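Local coordinates for Pex protein (Anabaena sp. PCC 7120, PDB 2DQL) that probably acts as a dimeric, DNA-binding winged-helix regulator of the PadR-like family, associated with the cyanobacterial circadian clock, at residues Gly34-Tyr37 / Gly38-Ile42; Ile63-Leu66 / Glu67-Ala71; Ala99-Leu102 / Ala103-Trp106. All blocks are in the same frame, centred on the assembly; numbering follows the deposited sequence.

Contact 1: residues Gly34-Tyr37 / Gly38-Ile42. With PO4 (phosphate ion), chain C.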
ATOM      1  N   GLY A  34      -2.832 -27.892   2.389  1.00 15.30           N
ATOM      2  CA  GLY A  34      -4.107 -28.555   2.590  1.00 15.21           C
ATOM      3  C   GLY A  34      -5.234 -27.574   2.345  1.00 15.67           C
ATOM      4  O   GLY A  34      -5.024 -26.355   2.371  1.00 15.33           O
ATOM      5  N   GLU A  35      -6.432 -28.101   2.114  1.00 15.96           N
ATOM      6  CA  GLU A  35      -7.598 -27.274   1.840  1.00 16.53           C
ATOM      7  C   GLU A  35      -7.823 -26.219   2.901  1.00 16.49           C
ATOM      8  O   GLU A  35      -7.553 -26.432   4.083  1.00 16.37           O
ATOM      9  CB  GLU A  35      -8.857 -28.140   1.715  1.00 17.81           C
ATOM     10  CG  GLU A  35      -9.194 -28.931   2.966  1.00 20.27           C
ATOM     11  CD  GLU A  35     -10.561 -29.581   2.890  1.00 21.82           C
ATOM     12  OE1 GLU A  35     -11.049 -29.809   1.764  1.00 23.28           O
ATOM     13  OE2 GLU A  35     -11.143 -29.874   3.957  1.00 23.78           O
ATOM     14  N   SER A  36      -8.319 -25.068   2.470  1.00 16.03           N
ATOM     15  CA  SER A  36      -8.583 -23.985   3.398  1.00 15.97           C
ATOM     16  C   SER A  36      -9.823 -23.241   2.951  1.00 16.27           C
ATOM     17  O   SER A  36     -10.487 -23.636   1.992  1.00 15.82           O
ATOM     18  CB  SER A  36      -7.382 -23.034   3.464  1.00 16.27           C
ATOM     19  OG  SER A  36      -7.520 -22.128   4.547  1.00 16.40           O
ATOM     20  N   TYR A  37     -10.128 -22.155   3.646  1.00 16.23           N
ATOM     21  CA  TYR A  37     -11.298 -21.357   3.332  1.00 16.71           C
ATOM     22  C   TYR A  37     -11.005 -19.885   3.594  1.00 16.94           C
ATOM     23  O   TYR A  37     -10.057 -19.557   4.299  1.00 16.89           O
ATOM     24  CB  TYR A  37     -12.504 -21.844   4.152  1.00 17.12           C
ATOM     25  CG  TYR A  37     -12.285 -21.951   5.648  1.00 17.93           C
ATOM     26  CD1 TYR A  37     -12.849 -21.019   6.525  1.00 18.41           C
ATOM     27  CD2 TYR A  37     -11.550 -23.003   6.193  1.00 18.39           C
ATOM     28  CE1 TYR A  37     -12.688 -21.139   7.908  1.00 19.03           C
ATOM     29  CE2 TYR A  37     -11.384 -23.129   7.573  1.00 19.38           C
ATOM     30  CZ  TYR A  37     -11.957 -22.196   8.423  1.00 19.77           C
ATOM     31  OH  TYR A  37     -11.805 -22.333   9.789  1.00 21.04           O
ATOM     32  N   GLY A  38     -11.824 -19.011   3.017  1.00 17.11           N
ATOM     33  CA  GLY A  38     -11.624 -17.574   3.147  1.00 17.60           C
ATOM     34  C   GLY A  38     -11.271 -17.000   4.507  1.00 18.19           C
ATOM     35  O   GLY A  38     -10.221 -16.372   4.676  1.00 18.02           O
ATOM     36  N   THR A  39     -12.139 -17.201   5.489  1.00 18.90           N
ATOM     37  CA  THR A  39     -11.878 -16.652   6.809  1.00 19.98           C
ATOM     38  C   THR A  39     -10.570 -17.153   7.405  1.00 19.77           C
ATOM     39  O   THR A  39      -9.863 -16.399   8.072  1.00 19.74           O
ATOM     40  CB  THR A  39     -13.041 -16.950   7.777  1.00 20.78           C
ATOM     41  OG1 THR A  39     -13.091 -18.350   8.070  1.00 23.36           O
ATOM     42  CG2 THR A  39     -14.347 -16.528   7.150  1.00 21.29           C
ATOM     43  N   GLU A  40     -10.234 -18.416   7.154  1.00 19.23           N
ATOM     44  CA  GLU A  40      -9.001 -18.983   7.688  1.00 19.47           C
ATOM     45  C   GLU A  40      -7.784 -18.392   6.990  1.00 18.78           C
ATOM     46  O   GLU A  40      -6.763 -18.117   7.624  1.00 19.12           O
ATOM     47  CB  GLU A  40      -8.995 -20.504   7.522  1.00 20.57           C
ATOM     48  CG  GLU A  40      -7.792 -21.181   8.154  1.00 22.89           C
ATOM     49  CD  GLU A  40      -7.874 -22.691   8.086  1.00 24.35           C
ATOM     50  OE1 GLU A  40      -7.788 -23.246   6.971  1.00 25.93           O
ATOM     51  OE2 GLU A  40      -8.033 -23.323   9.151  1.00 26.29           O
ATOM     52  N   LEU A  41      -7.889 -18.201   5.678  1.00 18.02           N
ATOM     53  CA  LEU A  41      -6.783 -17.633   4.920  1.00 17.79           C
ATOM     54  C   LEU A  41      -6.422 -16.267   5.495  1.00 18.33           C
ATOM     55  O   LEU A  41      -5.249 -15.939   5.636  1.00 18.30           O
ATOM     56  CB  LEU A  41      -7.157 -17.508   3.439  1.00 16.69           C
ATOM     57  CG  LEU A  41      -7.172 -18.863   2.719  1.00 15.38           C
ATOM     58  CD1 LEU A  41      -7.904 -18.765   1.388  1.00 14.35           C
ATOM     59  CD2 LEU A  41      -5.725 -19.331   2.522  1.00 15.49           C
ATOM     60  N   ILE A  42      -7.437 -15.485   5.841  1.00 19.09           N
ATOM     61  CA  ILE A  42      -7.210 -14.159   6.402  1.00 20.22           C
ATOM     62  C   ILE A  42      -6.634 -14.240   7.807  1.00 21.33           C
ATOM     63  O   ILE A  42      -5.616 -13.614   8.102  1.00 21.02           O
ATOM     64  CB  ILE A  42      -8.516 -13.334   6.442  1.00 20.23           C
ATOM     65  CG1 ILE A  42      -8.967 -13.022   5.013  1.00 20.35           C
ATOM     66  CG2 ILE A  42      -8.298 -12.035   7.234  1.00 20.10           C
ATOM     67  CD1 ILE A  42     -10.305 -12.303   4.921  1.00 21.38           C
TER
HETATM   68  P   PO4 C 201     -16.897 -19.576   7.138  0.75 31.12           P
HETATM   69  O1  PO4 C 201     -15.803 -18.942   7.915  0.75 31.19           O
HETATM   70  O2  PO4 C 201     -17.150 -20.936   7.676  0.75 30.95           O
HETATM   71  O3  PO4 C 201     -18.139 -18.777   7.251  0.75 31.42           O
HETATM   72  O4  PO4 C 201     -16.512 -19.676   5.700  0.75 31.45           O
HETATM   73  O   HOH W   1      -8.841 -25.780   6.556  1.00 21.10           O
HETATM   74  O   HOH W   2     -10.441 -24.672  10.749  1.00 52.16           O
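Ser-36, Tyr-37 and Glu-40 meet where a loop enters helix 38-48, a helix of the winged-helix fold suggested by the PadR-like family and the helix and strand order. Tyr-37 is the N-cap residue. Ser-36 makes backbone bonds to Tyr-89 in wing strand 86-91.

The polar contacts centre on the Glu-40 carboxylate. Ser-36 OG donates to Glu-40 OE1 at 2.7 Å and meets the anti lone pair of that oxygen. Water 1 also donates to OE1 and bridges it to the carbonyl O of Glu-35. Water 2 donates to the other oxygen, Glu-40 OE2, at 3.2 Å. The same water is bonded to Tyr-37 OH and lies in the plane of the ring, at its edge. Both carboxylate oxygens are thus tied back to the loop, which should limit rotation of the group.

The ring contact is a CH-pi interaction. Glu-40 CB sits over the centre of one face of the Tyr-37 ring, 3.5 Å from the centroid. The Glu-40 chain crosses the tyrosine side chain at about a right angle. Its CG is anti to the backbone N (chi1 -175°), and the extended chain carries the carboxylate past CE2 to Ser-36. Arg-86 makes a cation-pi contact with the same ring.

A phosphate ion, probably from the crystallisation liquor, is bonded to Arg-82 and Arg-86 of the wing. Thr-39 OG1 also donates to it, although the placing of that hydroxyl is less sure.

The apolar and backbone contacts lie on the inner side. Leu-41 packs on Val-30 and Leu-59. Leu-41 N donates to Tyr-37 O at 2.9 Å. Leu-41 CG lies 3.4 Å from Tyr-37 O.

Contact 2: residues Ile63-Leu66 / Glu67-Ala71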
ATOM      1  N   ILE A  63      -9.006 -14.970  -5.222  1.00 15.64           N
ATOM      2  CA  ILE A  63      -9.767 -16.199  -5.455  1.00 15.79           C
ATOM      3  C   ILE A  63     -10.337 -16.181  -6.870  1.00 16.36           C
ATOM      4  O   ILE A  63     -10.330 -17.197  -7.563  1.00 15.96           O
ATOM      5  CB  ILE A  63     -10.915 -16.357  -4.433  1.00 16.16           C
ATOM      6  CG1 ILE A  63     -10.347 -16.647  -3.043  1.00 16.53           C
ATOM      7  CG2 ILE A  63     -11.839 -17.489  -4.855  1.00 15.86           C
ATOM      8  CD1 ILE A  63      -9.606 -17.967  -2.929  1.00 17.42           C
ATOM      9  N   LYS A  64     -10.830 -15.023  -7.300  1.00 16.41           N
ATOM     10  CA  LYS A  64     -11.371 -14.903  -8.645  1.00 16.96           C
ATOM     11  C   LYS A  64     -10.286 -15.261  -9.656  1.00 17.21           C
ATOM     12  O   LYS A  64     -10.511 -16.049 -10.571  1.00 17.55           O
ATOM     13  CB  LYS A  64     -11.866 -13.478  -8.898  1.00 16.92           C
ATOM     14  CG  LYS A  64     -12.336 -13.243 -10.317  1.00 18.03           C
ATOM     15  CD  LYS A  64     -12.932 -11.853 -10.452  1.00 18.68           C
ATOM     16  CE  LYS A  64     -13.708 -11.688 -11.744  1.00 20.09           C
ATOM     17  NZ  LYS A  64     -13.008 -12.189 -12.940  1.00 20.75           N
ATOM     18  N   PHE A  65      -9.103 -14.679  -9.485  1.00 17.25           N
ATOM     19  CA  PHE A  65      -7.995 -14.960 -10.388  1.00 17.53           C
ATOM     20  C   PHE A  65      -7.706 -16.459 -10.433  1.00 17.54           C
ATOM     21  O   PHE A  65      -7.610 -17.050 -11.508  1.00 17.57           O
ATOM     22  CB  PHE A  65      -6.727 -14.240  -9.931  1.00 18.32           C
ATOM     23  CG  PHE A  65      -5.514 -14.599 -10.734  1.00 18.96           C
ATOM     24  CD1 PHE A  65      -5.240 -13.948 -11.932  1.00 20.07           C
ATOM     25  CD2 PHE A  65      -4.664 -15.619 -10.312  1.00 19.09           C
ATOM     26  CE1 PHE A  65      -4.133 -14.309 -12.701  1.00 20.26           C
ATOM     27  CE2 PHE A  65      -3.558 -15.989 -11.070  1.00 19.85           C
ATOM     28  CZ  PHE A  65      -3.292 -15.330 -12.271  1.00 20.35           C
ATOM     29  N   LEU A  66      -7.562 -17.061  -9.256  1.00 17.78           N
ATOM     30  CA  LEU A  66      -7.258 -18.482  -9.161  1.00 17.83           C
ATOM     31  C   LEU A  66      -8.332 -19.367  -9.787  1.00 18.57           C
ATOM     32  O   LEU A  66      -8.010 -20.289 -10.533  1.00 18.39           O
ATOM     33  CB  LEU A  66      -7.012 -18.869  -7.698  1.00 17.54           C
ATOM     34  CG  LEU A  66      -5.716 -18.260  -7.130  1.00 16.87           C
ATOM     35  CD1 LEU A  66      -5.628 -18.491  -5.627  1.00 17.01           C
ATOM     36  CD2 LEU A  66      -4.516 -18.875  -7.830  1.00 17.50           C
ATOM     37  N   GLU A  67      -9.598 -19.085  -9.501  1.00 19.65           N
ATOM     38  CA  GLU A  67     -10.675 -19.883 -10.076  1.00 21.36           C
ATOM     39  C   GLU A  67     -10.778 -19.656 -11.586  1.00 21.80           C
ATOM     40  O   GLU A  67     -10.978 -20.605 -12.346  1.00 21.88           O
ATOM     41  CB  GLU A  67     -12.014 -19.553  -9.415  1.00 22.45           C
ATOM     42  CG  GLU A  67     -12.120 -19.987  -7.962  1.00 24.47           C
ATOM     43  CD  GLU A  67     -13.503 -20.505  -7.610  1.00 25.25           C
ATOM     44  OE1 GLU A  67     -13.964 -20.249  -6.484  1.00 26.55           O
ATOM     45  OE2 GLU A  67     -14.128 -21.178  -8.459  1.00 26.93           O
ATOM     46  N   ASP A  68     -10.644 -18.404 -12.024  1.00 22.19           N
ATOM     47  CA  ASP A  68     -10.718 -18.106 -13.453  1.00 22.78           C
ATOM     48  C   ASP A  68      -9.661 -18.881 -14.229  1.00 23.12           C
ATOM     49  O   ASP A  68      -9.900 -19.318 -15.356  1.00 23.58           O
ATOM     50  CB  ASP A  68     -10.523 -16.607 -13.723  1.00 22.94           C
ATOM     51  CG  ASP A  68     -11.738 -15.772 -13.355  1.00 23.07           C
ATOM     52  OD1 ASP A  68     -12.828 -16.342 -13.148  1.00 23.41           O
ATOM     53  OD2 ASP A  68     -11.601 -14.533 -13.289  1.00 23.12           O
ATOM     54  N   ASN A  69      -8.493 -19.050 -13.618  1.00 23.46           N
ATOM     55  CA  ASN A  69      -7.386 -19.757 -14.247  1.00 23.31           C
ATOM     56  C   ASN A  69      -7.374 -21.258 -13.954  1.00 23.19           C
ATOM     57  O   ASN A  69      -6.456 -21.969 -14.361  1.00 23.47           O
ATOM     58  CB  ASN A  69      -6.067 -19.114 -13.820  1.00 24.28           C
ATOM     59  CG  ASN A  69      -5.797 -17.812 -14.549  1.00 24.81           C
ATOM     60  OD1 ASN A  69      -5.350 -17.818 -15.695  1.00 26.00           O
ATOM     61  ND2 ASN A  69      -6.092 -16.690 -13.900  1.00 24.99           N
ATOM     62  N   ARG A  70      -8.400 -21.730 -13.253  1.00 22.98           N
ATOM     63  CA  ARG A  70      -8.528 -23.147 -12.913  1.00 22.71           C
ATOM     64  C   ARG A  70      -7.370 -23.630 -12.049  1.00 21.72           C
ATOM     65  O   ARG A  70      -7.010 -24.808 -12.093  1.00 21.43           O
ATOM     66  CB  ARG A  70      -8.576 -23.997 -14.189  1.00 24.11           C
ATOM     67  CG  ARG A  70      -9.469 -23.449 -15.296  1.00 25.84           C
ATOM     68  CD  ARG A  70     -10.928 -23.377 -14.881  1.00 27.18           C
ATOM     69  NE  ARG A  70     -11.779 -22.927 -15.984  1.00 28.89           N
ATOM     70  CZ  ARG A  70     -13.091 -22.740 -15.892  1.00 29.11           C
ATOM     71  NH1 ARG A  70     -13.717 -22.965 -14.746  1.00 30.05           N
ATOM     72  NH2 ARG A  70     -13.782 -22.328 -16.948  1.00 29.79           N
ATOM     73  N   ALA A  71      -6.789 -22.725 -11.262  1.00 19.90           N
ATOM     74  CA  ALA A  71      -5.665 -23.071 -10.399  1.00 18.52           C
ATOM     75  C   ALA A  71      -6.133 -23.694  -9.094  1.00 17.60           C
ATOM     76  O   ALA A  71      -5.364 -24.363  -8.403  1.00 16.89           O
ATOM     77  CB  ALA A  71      -4.825 -21.830 -10.114  1.00 18.37           C
TER
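Ile-63 and Glu-67 open the last turns of helix 56-68, which ends in a Schellman motif. By family and helix order this is probably the third helix of a winged-helix core, where the recognition helix lies in such folds. The turn leads straight into wing strand 72-77.

Ile-63 O accepts the backbone N of Glu-67. Beside this bond, Ile-63 CG2 lies 3.8 Å from Glu-67 OE1. Both residues also pack on Ile-72 and Tyr-89 of the wing.

Lys-64 forms a salt bridge one turn on. Its chain runs out extended and bends only at the last torsion (chi4 -47°). This turns Lys-64 NZ back to Asp-68 OD2 at 2.8 Å, where it donates to the syn lone pair. Lys-64 CG also lies close to OD2, so this oxygen meets the aliphatic chain as well as its tip.

Phe-65 meets Asn-69 in two ways. Phe-65 O accepts the backbone N of Asn-69 at 3.0 Å and the side-chain ND2 of Asn-69 at 2.9 Å. The two donors come from opposite faces of the carbonyl plane, and O lies near the plane of the amide. Asn-69 ND2 also sits 3.3 Å above the plane of the Phe-65 ring, offset toward the rim. Amide and ring planes are 44° apart. The bond to the carbonyl should fix the rotation of this amide over the ring. Phe-65 also packs on Ile-6 of the second subunit.

Leu-66 O accepts the closing bond of the Schellman motif, given by Ala-71 N at 2.8 Å. Inside it, Arg-70 has positive phi (62°), and its N bonds back to Glu-67 O. Along this turn Leu-66 CD2 meets Ala-71 CB at 3.7 Å.

Contact 3: residues Ala99-Leu102 / Ala103-Trp106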
ATOM      1  N   ALA A  99       1.891 -23.837  -8.695  1.00 19.93           N
ATOM      2  CA  ALA A  99       1.540 -23.278  -7.398  1.00 18.98           C
ATOM      3  C   ALA A  99       2.765 -23.262  -6.486  1.00 18.96           C
ATOM      4  O   ALA A  99       2.940 -22.347  -5.684  1.00 18.20           O
ATOM      5  CB  ALA A  99       0.410 -24.083  -6.757  1.00 19.13           C
ATOM      6  N   GLU A 100       3.623 -24.271  -6.616  1.00 18.97           N
ATOM      7  CA  GLU A 100       4.818 -24.328  -5.786  1.00 19.80           C
ATOM      8  C   GLU A 100       5.788 -23.218  -6.185  1.00 19.94           C
ATOM      9  O   GLU A 100       6.455 -22.638  -5.327  1.00 19.53           O
ATOM     10  CB  GLU A 100       5.466 -25.714  -5.895  1.00 21.05           C
ATOM     11  CG  GLU A 100       4.538 -26.804  -5.359  1.00 23.28           C
ATOM     12  CD  GLU A 100       5.016 -28.223  -5.609  1.00 24.45           C
ATOM     13  OE1 GLU A 100       5.595 -28.487  -6.685  1.00 25.68           O
ATOM     14  OE2 GLU A 100       4.782 -29.082  -4.732  1.00 24.94           O
ATOM     15  N   ASP A 101       5.854 -22.910  -7.479  1.00 19.87           N
ATOM     16  CA  ASP A 101       6.740 -21.844  -7.945  1.00 20.59           C
ATOM     17  C   ASP A 101       6.255 -20.502  -7.398  1.00 20.27           C
ATOM     18  O   ASP A 101       7.050 -19.673  -6.944  1.00 19.98           O
ATOM     19  CB  ASP A 101       6.780 -21.778  -9.479  1.00 22.17           C
ATOM     20  CG  ASP A 101       7.484 -22.973 -10.103  1.00 23.88           C
ATOM     21  OD1 ASP A 101       8.463 -23.477  -9.512  1.00 25.43           O
ATOM     22  OD2 ASP A 101       7.065 -23.404 -11.200  1.00 26.43           O
ATOM     23  N   LEU A 102       4.942 -20.291  -7.441  1.00 19.51           N
ATOM     24  CA  LEU A 102       4.368 -19.049  -6.940  1.00 18.84           C
ATOM     25  C   LEU A 102       4.486 -18.975  -5.423  1.00 18.68           C
ATOM     26  O   LEU A 102       4.687 -17.900  -4.856  1.00 18.27           O
ATOM     27  CB  LEU A 102       2.901 -18.937  -7.370  1.00 18.94           C
ATOM     28  CG  LEU A 102       2.704 -18.816  -8.885  1.00 19.20           C
ATOM     29  CD1 LEU A 102       1.231 -18.768  -9.211  1.00 19.92           C
ATOM     30  CD2 LEU A 102       3.399 -17.554  -9.388  1.00 19.91           C
ATOM     31  N   ALA A 103       4.366 -20.122  -4.764  1.00 18.66           N
ATOM     32  CA  ALA A 103       4.476 -20.163  -3.312  1.00 19.59           C
ATOM     33  C   ALA A 103       5.879 -19.728  -2.894  1.00 20.22           C
ATOM     34  O   ALA A 103       6.055 -19.063  -1.872  1.00 20.53           O
ATOM     35  CB  ALA A 103       4.185 -21.573  -2.804  1.00 19.46           C
ATOM     36  N   ARG A 104       6.876 -20.108  -3.687  1.00 20.99           N
ATOM     37  CA  ARG A 104       8.254 -19.741  -3.390  1.00 21.83           C
ATOM     38  C   ARG A 104       8.417 -18.224  -3.445  1.00 21.76           C
ATOM     39  O   ARG A 104       9.189 -17.653  -2.680  1.00 21.46           O
ATOM     40  CB  ARG A 104       9.220 -20.413  -4.373  1.00 23.27           C
ATOM     41  CG  ARG A 104       9.572 -21.855  -4.005  1.00 25.72           C
ATOM     42  CD  ARG A 104      10.689 -22.404  -4.896  1.00 27.84           C
ATOM     43  NE  ARG A 104      10.191 -22.994  -6.137  1.00 29.49           N
ATOM     44  CZ  ARG A 104       9.619 -24.192  -6.217  1.00 30.10           C
ATOM     45  NH1 ARG A 104       9.470 -24.935  -5.128  1.00 30.62           N
ATOM     46  NH2 ARG A 104       9.197 -24.651  -7.388  1.00 30.90           N
ATOM     47  N   LEU A 105       7.684 -17.575  -4.344  1.00 21.37           N
ATOM     48  CA  LEU A 105       7.755 -16.119  -4.448  1.00 21.40           C
ATOM     49  C   LEU A 105       7.258 -15.498  -3.144  1.00 21.39           C
ATOM     50  O   LEU A 105       7.809 -14.505  -2.668  1.00 21.42           O
ATOM     51  CB  LEU A 105       6.915 -15.619  -5.629  1.00 21.26           C
ATOM     52  CG  LEU A 105       7.379 -16.070  -7.018  1.00 21.54           C
ATOM     53  CD1 LEU A 105       6.478 -15.463  -8.094  1.00 20.92           C
ATOM     54  CD2 LEU A 105       8.835 -15.647  -7.233  1.00 21.88           C
ATOM     55  N   TRP A 106       6.219 -16.090  -2.565  1.00 21.55           N
ATOM     56  CA  TRP A 106       5.673 -15.600  -1.306  1.00 21.99           C
ATOM     57  C   TRP A 106       6.694 -15.782  -0.188  1.00 22.89           C
ATOM     58  O   TRP A 106       6.986 -14.848   0.555  1.00 22.66           O
ATOM     59  CB  TRP A 106       4.382 -16.348  -0.950  1.00 20.86           C
ATOM     60  CG  TRP A 106       4.023 -16.260   0.508  1.00 20.05           C
ATOM     61  CD1 TRP A 106       4.084 -17.266   1.430  1.00 19.16           C
ATOM     62  CD2 TRP A 106       3.598 -15.089   1.218  1.00 19.64           C
ATOM     63  NE1 TRP A 106       3.726 -16.796   2.673  1.00 19.12           N
ATOM     64  CE2 TRP A 106       3.423 -15.462   2.570  1.00 19.57           C
ATOM     65  CE3 TRP A 106       3.351 -13.762   0.843  1.00 19.52           C
ATOM     66  CZ2 TRP A 106       3.012 -14.553   3.551  1.00 19.77           C
ATOM     67  CZ3 TRP A 106       2.941 -12.858   1.818  1.00 19.68           C
ATOM     68  CH2 TRP A 106       2.775 -13.260   3.157  1.00 19.60           C
TER
HETATM   69  O   HOH W   3       8.034 -27.845  -7.543  1.00 43.52           O
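Arg-104 folds back along helix 96-112 to Asp-101, an i to i+3 salt bridge on the long C-terminal helix that follows the winged-helix wing. Arg-104 CB lies 3.4 Å from Asp-101 O. Arg-104 CG lies 3.5 Å from Glu-100 O, the carbonyl that accepts the backbone N of Arg-104. The chain then bends at chi3 (-87°), which lays the guanidinium back over the preceding turn. NE passes near Asp-101 OD1 and Glu-100 O. Arg-104 CZ comes to 3.6 Å from Glu-100 O, and this oxygen lies over the centre of one guanidinium face. The partial negative charge of the carbonyl probably suits the cation. NH1 lies near Glu-100 O and CB. Arg-104 NH2 makes the salt bridge, donating to Asp-101 OD1 at a short 2.5 Å, on the anti side but tilted out of the carboxylate plane. The two planes are 68° apart.

An alanine at this position has no carboxylate, and Arg-104 NH2, left without its charged mate, would probably let the guanidinium swing off the turn. Toward the core, Leu-102 packs on Leu-28. Leu-102 CD2 touches Leu-105 CD1 at 3.9 Å, beside the second subunit, where Leu-102 meets Tyr-7 and Leu-105 meets Phe-10. In the guanidinium plane, water 3 donates to Glu-100 OE1 at 2.7 Å and accepts a weak bond from Arg-104 NH2.

The three contacts are local and follow one another along the chain. Contact 1 starts helix 38-48, contact 2 finishes helix 56-68, and contact 3 lies within helix 96-112. In each, apolar side chains face the interior: Leu-41, then Ile-63 and Leu-66, then Leu-102 and Trp-106. The charged pairs and Thr-39 lie on the outer side. All three pack on helix 20-31. Contacts 1 and 2 also touch the wing strands, while contacts 2 and 3 reach the second subunit. Contact 1 holds a carboxylate by a hydroxyl and waters, with a phosphate nearby; contacts 2 and 3 have salt bridges instead. A covered ring face is shared by contacts 1 and 2.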